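Side-chain contacts in arylamine n-acetyltransferase NAT (Mycobacterium tuberculosis, PDB 4BGF), which probably catalyses acetyl transfer from acetyl-CoA to arylamines through a cysteine-based acetyl-enzyme intermediate, as in other arylamine N-acetyltransferases: residues P20-L25 with T136-L141; C123-V128 with Y177-Q182. All coordinates share one frame; numbering follows the deposited sequence.

Contact 1 (P20-L25 with T136-L141); sequences PTLDVL and TSPLRL
Pro138 sets its ring against Leu25 and, more loosely, Leu22, a small apolar contact that lays the first turn of helix 22-35 against the start of strand 139-140, the edge strand of an antiparallel sheet. It is helix-on-sheet packing at the margin of the arylamine N-acetyltransferase fold. Leu25 makes the closer approach: its CD2 methyl lies 3.6 Å from Pro138 CG and almost as near Pro138 CB, and Leu25 CG also touches Pro138 CG. The two side chains pass alongside one another in opposite directions. With CG of Leu25 anti to its own backbone N (chi1 -179°), the forked end swings over to the proline. Leu22, one turn earlier, adds a looser touch from CD1 to Pro138 CB at 4.2 Å. Branched leucines suit the helix because their methyls spread over neighbouring groups; a compact ring suits the sheet side, offering carbon next to the helix without a long, flexible chain. Farther out, Leu25 also packs on Val126 and Leu22 on Tyr124, both on the adjoining strand. Gln26, the next residue of the helix, hydrogen-bonds through NE2 to Thr136 O and through OE1 to Ser137 OG. The helix start itself is fixed by Thr21 at the N-cap: its OG1 accepts Val24 N at 3.1 Å in a nearly straight bond, 178° at the hydrogen.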
loop_
_atom_site.group_PDB
_atom_site.type_symbol
_atom_site.label_atom_id
_atom_site.label_comp_id
_atom_site.label_asym_id
_atom_site.label_seq_id
_atom_site.Cartn_x
_atom_site.Cartn_y
_atom_site.Cartn_z
ATOM N N PRO A 20 -11.234 17.422 8.570
ATOM C CA PRO A 20 -11.702 16.119 8.096
ATOM C C PRO A 20 -12.805 16.251 7.049
ATOM O O PRO A 20 -13.995 16.064 7.340
ATOM C CB PRO A 20 -12.229 15.475 9.362
ATOM C CG PRO A 20 -12.731 16.588 10.140
ATOM C CD PRO A 20 -11.773 17.730 9.904
ATOM N N THR A 21 -12.382 16.576 5.830
ATOM C CA THR A 21 -13.269 16.746 4.684
ATOM C C THR A 21 -12.898 15.636 3.693
ATOM O O THR A 21 -11.864 15.001 3.844
ATOM C CB THR A 21 -13.056 18.141 3.982
ATOM O OG1 THR A 21 -11.988 18.042 3.034
ATOM C CG2 THR A 21 -12.691 19.225 4.961
ATOM N N LEU A 22 -13.726 15.433 2.671
ATOM C CA LEU A 22 -13.420 14.534 1.557
ATOM C C LEU A 22 -12.161 14.915 0.757
ATOM O O LEU A 22 -11.346 14.050 0.422
ATOM C CB LEU A 22 -14.612 14.493 0.601
ATOM C CG LEU A 22 -14.510 13.622 -0.653
ATOM C CD1 LEU A 22 -14.027 12.198 -0.351
ATOM C CD2 LEU A 22 -15.867 13.559 -1.260
ATOM N N ASP A 23 -12.006 16.203 0.456
ATOM C CA ASP A 23 -10.912 16.667 -0.394
ATOM C C ASP A 23 -9.559 16.625 0.272
ATOM O O ASP A 23 -8.541 16.387 -0.368
ATOM C CB ASP A 23 -11.190 18.072 -0.828
ATOM C CG ASP A 23 -12.575 18.224 -1.268
ATOM O OD1 ASP A 23 -13.438 18.474 -0.390
ATOM O OD2 ASP A 23 -12.796 18.006 -2.472
ATOM N N VAL A 24 -9.536 16.863 1.562
ATOM C CA VAL A 24 -8.334 16.577 2.294
ATOM C C VAL A 24 -8.049 15.057 2.251
ATOM O O VAL A 24 -6.902 14.643 2.199
ATOM C CB VAL A 24 -8.467 17.116 3.712
ATOM C CG1 VAL A 24 -7.333 16.644 4.570
ATOM C CG2 VAL A 24 -8.491 18.619 3.656
ATOM N N LEU A 25 -9.082 14.229 2.238
ATOM C CA LEU A 25 -8.852 12.805 2.214
ATOM C C LEU A 25 -8.244 12.441 0.854
ATOM O O LEU A 25 -7.295 11.679 0.772
ATOM C CB LEU A 25 -10.144 12.027 2.501
ATOM C CG LEU A 25 -10.036 10.499 2.527
ATOM C CD1 LEU A 25 -9.208 10.000 3.707
ATOM C CD2 LEU A 25 -11.411 9.878 2.514
ATOM N N THR A 136 -6.276 5.241 -5.892
ATOM C CA THR A 136 -5.598 6.533 -5.806
ATOM C C THR A 136 -6.593 7.642 -5.383
ATOM O O THR A 136 -6.222 8.795 -5.225
ATOM C CB THR A 136 -4.944 6.845 -7.183
ATOM O OG1 THR A 136 -5.958 6.835 -8.180
ATOM C CG2 THR A 136 -3.949 5.777 -7.573
ATOM N N SER A 137 -7.860 7.273 -5.192
ATOM C CA SER A 137 -8.909 8.189 -4.745
ATOM C C SER A 137 -9.708 7.464 -3.699
ATOM O O SER A 137 -9.861 6.252 -3.779
ATOM C CB SER A 137 -9.865 8.582 -5.883
ATOM O OG SER A 137 -9.177 9.266 -6.883
ATOM N N PRO A 138 -10.231 8.193 -2.710
ATOM C CA PRO A 138 -11.196 7.540 -1.826
ATOM C C PRO A 138 -12.320 6.953 -2.648
ATOM O O PRO A 138 -12.700 7.533 -3.658
ATOM C CB PRO A 138 -11.729 8.692 -0.973
ATOM C CG PRO A 138 -10.644 9.714 -1.001
ATOM C CD PRO A 138 -9.980 9.597 -2.337
ATOM N N LEU A 139 -12.829 5.805 -2.243
ATOM C CA LEU A 139 -13.964 5.197 -2.913
ATOM C C LEU A 139 -15.159 5.042 -1.986
ATOM O O LEU A 139 -15.076 4.355 -0.966
ATOM C CB LEU A 139 -13.598 3.821 -3.465
ATOM C CG LEU A 139 -12.416 3.834 -4.418
ATOM C CD1 LEU A 139 -12.026 2.410 -4.685
ATOM C CD2 LEU A 139 -12.753 4.590 -5.723
ATOM N N ARG A 140 -16.274 5.664 -2.374
ATOM C CA ARG A 140 -17.571 5.454 -1.740
ATOM C C ARG A 140 -17.863 3.956 -1.720
ATOM O O ARG A 140 -17.717 3.267 -2.722
ATOM C CB ARG A 140 -18.655 6.230 -2.508
ATOM C CG ARG A 140 -20.098 6.094 -2.005
ATOM C CD ARG A 140 -20.290 6.561 -0.555
ATOM N NE ARG A 140 -19.975 7.978 -0.366
ATOM C CZ ARG A 140 -20.870 8.963 -0.292
ATOM N NH1 ARG A 140 -22.171 8.725 -0.387
ATOM N NH2 ARG A 140 -20.458 10.206 -0.123
ATOM N N LEU A 141 -18.241 3.458 -0.553
ATOM C CA LEU A 141 -18.462 2.048 -0.329
ATOM C C LEU A 141 -19.868 1.661 -0.760
ATOM O O LEU A 141 -20.763 1.554 0.068
ATOM C CB LEU A 141 -18.250 1.788 1.150
ATOM C CG LEU A 141 -18.649 0.498 1.856
ATOM C CD1 LEU A 141 -17.879 -0.733 1.419
ATOM C CD2 LEU A 141 -18.429 0.737 3.312
#

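Contact 2 (C123-V128 with Y177-Q182); sequences CYLVDV and YEFTTQ
Tyr177 brings its hydroxyl end up close to the carboxylate of Asp127, the two side chains reaching for each other from opposite directions. Asp127 OD2 lies 3.1 Å from Tyr177 OH and 3.4 Å from Tyr177 CE2, approaching the ring obliquely, with the carboxylate and ring planes 55° apart. Beside them Leu125 fills the apolar part of the gap: its CD2 comes to 4.0 Å from Tyr177 OH and its CD1 to 3.9 Å from Phe179 CZ. The strands concerned, 124-126 and 173-179, are not neighbours; two others lie between them in the antiparallel sheet, which evidently curves enough for side chains to meet across it. Asp127 CA and Tyr177 CA are 11.5 Å apart, so long side chains have to bridge the gap. Aromatic residues are suited to this: Tyr177 CG sits between the backbone N and the carbonyl carbon (chi1 57°), and the ring points across the gap. Phe179, two residues on, meets the ring edge of Tyr177 with CD1, in plane. Leu112 of strand 110-116 packs on Leu125, Asp127 and Tyr177. OD1 of Asp127 accepts hydrogen bonds from Asn74 ND2 and Gly129 N, and OD2 is hydrogen-bonded to His110 NE2. With Cys70, His110 and Asp127 probably form this family's Cys-His-Asp triad; the chemistry implies a carboxylate held in a set orientation towards the histidine, with carbon and a phenol packed around it.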
loop_
_atom_site.group_PDB
_atom_site.type_symbol
_atom_site.label_atom_id
_atom_site.label_comp_id
_atom_site.label_asym_id
_atom_site.label_seq_id
_atom_site.Cartn_x
_atom_site.Cartn_y
_atom_site.Cartn_z
ATOM N N CYS A 123 -19.578 5.742 4.464
ATOM C CA CYS A 123 -18.205 5.305 4.689
ATOM C C CYS A 123 -17.422 5.269 3.371
ATOM O O CYS A 123 -17.956 4.869 2.347
ATOM C CB CYS A 123 -18.241 3.931 5.382
ATOM S SG CYS A 123 -16.747 2.897 5.279
ATOM N N TYR A 124 -16.171 5.718 3.396
ATOM C CA TYR A 124 -15.304 5.642 2.224
ATOM C C TYR A 124 -14.228 4.628 2.465
ATOM O O TYR A 124 -13.652 4.580 3.541
ATOM C CB TYR A 124 -14.621 6.987 1.913
ATOM C CG TYR A 124 -15.520 8.030 1.283
ATOM C CD1 TYR A 124 -15.786 8.004 -0.067
ATOM C CD2 TYR A 124 -16.099 9.029 2.047
ATOM C CE1 TYR A 124 -16.603 8.924 -0.648
ATOM C CE2 TYR A 124 -16.915 9.965 1.480
ATOM C CZ TYR A 124 -17.167 9.906 0.125
ATOM O OH TYR A 124 -17.986 10.830 -0.479
ATOM N N LEU A 125 -13.950 3.832 1.446
ATOM C CA LEU A 125 -12.796 2.979 1.460
ATOM C C LEU A 125 -11.511 3.757 1.153
ATOM O O LEU A 125 -11.469 4.552 0.225
ATOM C CB LEU A 125 -13.018 1.881 0.444
ATOM C CG LEU A 125 -12.012 0.737 0.275
ATOM C CD1 LEU A 125 -12.697 -0.334 -0.529
ATOM C CD2 LEU A 125 -10.679 1.109 -0.403
ATOM N N VAL A 126 -10.467 3.504 1.945
ATOM C CA VAL A 126 -9.146 4.080 1.747
ATOM C C VAL A 126 -8.104 2.947 1.794
ATOM O O VAL A 126 -8.119 2.104 2.691
ATOM C CB VAL A 126 -8.867 5.210 2.791
ATOM C CG1 VAL A 126 -7.461 5.812 2.625
ATOM C CG2 VAL A 126 -9.929 6.280 2.704
ATOM N N ASP A 127 -7.226 2.897 0.797
ATOM C CA ASP A 127 -6.189 1.854 0.728
ATOM C C ASP A 127 -4.927 2.351 0.018
ATOM O O ASP A 127 -4.890 2.391 -1.204
ATOM C CB ASP A 127 -6.717 0.599 0.011
ATOM C CG ASP A 127 -5.804 -0.588 0.178
ATOM O OD1 ASP A 127 -4.748 -0.419 0.796
ATOM O OD2 ASP A 127 -6.133 -1.678 -0.303
ATOM N N VAL A 128 -3.900 2.712 0.786
ATOM C CA VAL A 128 -2.626 3.175 0.236
ATOM C C VAL A 128 -1.564 2.082 0.388
ATOM O O VAL A 128 -0.376 2.371 0.340
ATOM C CB VAL A 128 -2.133 4.530 0.886
ATOM C CG1 VAL A 128 -3.126 5.633 0.625
ATOM C CG2 VAL A 128 -1.898 4.421 2.410
ATOM N N TYR A 177 -8.922 -7.791 -4.519
ATOM C CA TYR A 177 -9.082 -8.489 -3.266
ATOM C C TYR A 177 -10.524 -8.542 -2.800
ATOM O O TYR A 177 -11.398 -7.858 -3.332
ATOM C CB TYR A 177 -8.206 -7.850 -2.197
ATOM C CG TYR A 177 -8.440 -6.371 -1.942
ATOM C CD1 TYR A 177 -9.575 -5.920 -1.294
ATOM C CD2 TYR A 177 -7.501 -5.448 -2.311
ATOM C CE1 TYR A 177 -9.771 -4.609 -1.053
ATOM C CE2 TYR A 177 -7.692 -4.129 -2.069
ATOM C CZ TYR A 177 -8.825 -3.717 -1.431
ATOM O OH TYR A 177 -8.991 -2.381 -1.175
ATOM N N GLU A 178 -10.759 -9.384 -1.806
ATOM C CA GLU A 178 -12.079 -9.557 -1.224
ATOM C C GLU A 178 -12.018 -9.307 0.299
ATOM O O GLU A 178 -11.041 -9.657 0.954
ATOM C CB GLU A 178 -12.619 -10.957 -1.552
ATOM C CG GLU A 178 -11.725 -12.091 -1.093
ATOM C CD GLU A 178 -12.041 -13.408 -1.768
ATOM O OE1 GLU A 178 -13.111 -13.510 -2.399
ATOM O OE2 GLU A 178 -11.218 -14.343 -1.662
ATOM N N PHE A 179 -13.061 -8.675 0.841
ATOM C CA PHE A 179 -13.080 -8.272 2.243
ATOM C C PHE A 179 -14.481 -8.220 2.832
ATOM O O PHE A 179 -15.472 -8.210 2.104
ATOM C CB PHE A 179 -12.403 -6.916 2.417
ATOM C CG PHE A 179 -13.143 -5.773 1.770
ATOM C CD1 PHE A 179 -13.096 -5.591 0.396
ATOM C CD2 PHE A 179 -13.880 -4.877 2.536
ATOM C CE1 PHE A 179 -13.760 -4.552 -0.202
ATOM C CE2 PHE A 179 -14.555 -3.826 1.927
ATOM C CZ PHE A 179 -14.482 -3.663 0.562
ATOM N N THR A 180 -14.547 -8.215 4.162
ATOM C CA THR A 180 -15.778 -7.878 4.870
ATOM C C THR A 180 -15.543 -6.606 5.635
ATOM O O THR A 180 -14.410 -6.219 5.850
ATOM C CB THR A 180 -16.231 -8.962 5.865
ATOM O OG1 THR A 180 -15.338 -9.005 6.979
ATOM C CG2 THR A 180 -16.278 -10.328 5.196
ATOM N N THR A 181 -16.621 -5.964 6.062
ATOM C CA THR A 181 -16.511 -4.715 6.826
ATOM C C THR A 181 -16.555 -4.955 8.319
ATOM O O THR A 181 -17.076 -4.146 9.084
ATOM C CB THR A 181 -17.627 -3.743 6.480
ATOM O OG1 THR A 181 -18.875 -4.439 6.500
ATOM C CG2 THR A 181 -17.355 -3.130 5.135
ATOM N N GLN A 182 -15.989 -6.080 8.724
ATOM C CA GLN A 182 -15.827 -6.378 10.125
ATOM C C GLN A 182 -14.588 -5.678 10.630
ATOM O O GLN A 182 -13.513 -5.842 10.079
ATOM C CB GLN A 182 -15.699 -7.866 10.282
ATOM C CG GLN A 182 -15.561 -8.343 11.676
ATOM C CD GLN A 182 -15.548 -9.853 11.730
ATOM O OE1 GLN A 182 -15.854 -10.533 10.741
ATOM N NE2 GLN A 182 -15.196 -10.392 12.885
#

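Contact 2 lies in the buried interior of the curved sheet, all four of its touching residues enclosed; contact 1 sits at the sheet's margin, where of its three only Leu25 is buried. Contact 1 uses strand 139-140 and contact 2 its sheet neighbour 124-126, probably hydrogen-bonded to it, Leu125 N to Leu139 O at 2.7 Å. The 123-128 segment separates the two settings: Tyr124 and Val126 face helix 22-35, whereas Leu125 and Asp127 face the opposite way, towards 177-182. A further link is Arg140 NH2 to Tyr124 OH at 2.6 Å, probably a hydrogen bond. Chemically, contact 1 is aliphatic throughout, while contact 2 combines aromatic rings and leucine with the probable triad carboxylate.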